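Glycosyl hydrolases family 31 family protein (Aspergillus niger, PDB 6DRU) hydrolyses xyloglucan oligosaccharides, releasing alpha-xylose from the glucose at their non-reducing end. Local coordinates at residues A143-Q148 with F201-T206. Sequence-based numbering, arbitrary orientation.
Sequences ATPDEQ and FGTLRT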
# COMPACT_ATOMS: atom_id res chain seq x y z
N ALA A 143 -20.25 23.18 -10.19
CA ALA A 143 -21.66 23.16 -9.82
C ALA A 143 -22.06 24.54 -9.31
O ALA A 143 -21.22 25.33 -8.87
CB ALA A 143 -21.96 22.09 -8.77
N THR A 144 -23.36 24.82 -9.39
CA THR A 144 -23.88 26.09 -8.90
C THR A 144 -24.68 25.87 -7.62
O THR A 144 -25.21 24.78 -7.39
CB THR A 144 -24.79 26.75 -9.95
OG1 THR A 144 -25.75 25.80 -10.43
CG2 THR A 144 -23.96 27.27 -11.12
N PRO A 145 -24.78 26.88 -6.75
CA PRO A 145 -25.48 26.68 -5.48
C PRO A 145 -26.95 26.34 -5.63
O PRO A 145 -27.52 25.69 -4.75
CB PRO A 145 -25.29 28.02 -4.75
CG PRO A 145 -24.09 28.64 -5.40
CD PRO A 145 -24.16 28.22 -6.83
N ASP A 146 -27.57 26.74 -6.74
CA ASP A 146 -29.00 26.55 -6.95
C ASP A 146 -29.33 25.21 -7.60
O ASP A 146 -30.51 24.92 -7.82
CB ASP A 146 -29.56 27.69 -7.81
CG ASP A 146 -28.89 27.77 -9.18
OD1 ASP A 146 -29.26 26.98 -10.08
OD2 ASP A 146 -28.00 28.63 -9.35
N GLU A 147 -28.33 24.38 -7.91
CA GLU A 147 -28.56 23.17 -8.68
C GLU A 147 -29.29 22.12 -7.85
O GLU A 147 -29.24 22.12 -6.62
CB GLU A 147 -27.24 22.61 -9.20
CG GLU A 147 -27.36 21.87 -10.52
CD GLU A 147 -26.01 21.52 -11.12
OE1 GLU A 147 -25.97 20.63 -12.00
OE2 GLU A 147 -24.99 22.11 -10.70
N GLN A 148 -29.97 21.22 -8.55
CA GLN A 148 -30.71 20.13 -7.92
C GLN A 148 -30.30 18.81 -8.56
O GLN A 148 -30.19 18.71 -9.78
CB GLN A 148 -32.22 20.34 -8.06
CG GLN A 148 -32.74 21.59 -7.35
CD GLN A 148 -34.25 21.69 -7.38
OE1 GLN A 148 -34.95 20.68 -7.43
NE2 GLN A 148 -34.75 22.92 -7.35
N PHE A 201 -21.81 15.92 -4.02
CA PHE A 201 -22.67 16.92 -4.66
C PHE A 201 -22.61 18.21 -3.85
O PHE A 201 -23.58 18.64 -3.21
CB PHE A 201 -24.09 16.38 -4.80
CG PHE A 201 -24.20 15.24 -5.75
CD1 PHE A 201 -24.11 15.45 -7.12
CD2 PHE A 201 -24.38 13.94 -5.29
CE1 PHE A 201 -24.21 14.39 -8.01
CE2 PHE A 201 -24.48 12.88 -6.17
CZ PHE A 201 -24.40 13.11 -7.54
N GLY A 202 -21.44 18.85 -3.90
CA GLY A 202 -21.20 20.05 -3.14
C GLY A 202 -21.82 21.29 -3.74
O GLY A 202 -22.38 21.27 -4.84
N THR A 203 -21.72 22.39 -2.99
CA THR A 203 -22.31 23.64 -3.43
C THR A 203 -21.71 24.11 -4.75
O THR A 203 -22.44 24.54 -5.65
CB THR A 203 -22.12 24.72 -2.36
OG1 THR A 203 -22.60 24.22 -1.10
CG2 THR A 203 -22.88 25.98 -2.73
N LEU A 204 -20.39 24.04 -4.89
CA LEU A 204 -19.71 24.56 -6.06
C LEU A 204 -18.95 23.51 -6.86
O LEU A 204 -18.34 23.86 -7.88
CB LEU A 204 -18.76 25.69 -5.65
CG LEU A 204 -19.45 26.88 -4.99
CD1 LEU A 204 -18.43 27.90 -4.52
CD2 LEU A 204 -20.44 27.50 -5.96
N ARG A 205 -18.95 22.25 -6.43
CA ARG A 205 -18.17 21.23 -7.12
C ARG A 205 -18.85 19.88 -7.01
O ARG A 205 -19.28 19.49 -5.92
CB ARG A 205 -16.75 21.13 -6.55
CG ARG A 205 -15.93 20.02 -7.19
CD ARG A 205 -14.54 19.93 -6.59
NE ARG A 205 -14.61 19.48 -5.20
CZ ARG A 205 -13.54 19.17 -4.47
NH1 ARG A 205 -12.33 19.26 -4.99
NH2 ARG A 205 -13.70 18.77 -3.21
N THR A 206 -18.95 19.18 -8.13
CA THR A 206 -19.39 17.79 -8.15
C THR A 206 -18.16 16.91 -8.38
O THR A 206 -17.42 17.11 -9.34
CB THR A 206 -20.42 17.55 -9.25
OG1 THR A 206 -21.58 18.36 -9.00
CG2 THR A 206 -20.83 16.09 -9.29
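Where the paired strands 135-142 and 205-213 of an antiparallel sheet meet the loops at their ends, Ala143, just past the first strand, meets the turn leading into the second. Its N donates a weak hydrogen bond to Leu204 O (3.1 Å, 143° at the hydrogen), prolonging the strand pairing that Thr206 and Phe141 make by backbone bonds further in. The return contact is a CA-H...O one, Leu204 CA lying 3.3 Å from Ala143 O. Ala143 CB points at the other segment and sits 3.8 Å from both Arg205 N and Thr206 OG1, a buried place that suits a short methyl.

Residues 202-204 link strands 197-201 and 205-213 into a beta hairpin, with a weak bond from Gly202 N to Arg205 O across its base. In 143-148, Thr144 to Glu147 form a type I turn, whose second position Pro145 fills comfortably with its fixed phi of -63°. The proline ring packs on the hairpin: its CB lies 3.7 Å from Thr203 CG2, the two side chains crossing at about a right angle, and its CG is 3.9 Å from Leu204 CD2.

With OG1 beside its backbone N (chi1 -53°), Thr203 puts CG2 anti to that N, facing the proline, while OG1 bonds to Ser165 OG of the second subunit. Lys163 NZ gives hydrogen bonds to the carbonyls of Thr144, Gly202 and Thr203, tying the turn to the hairpin link, and its positive charge probably favours their gathering. Leu204 packs on Asp157 of that second subunit, and Arg205 forms a salt bridge with Asp168 of the second subunit.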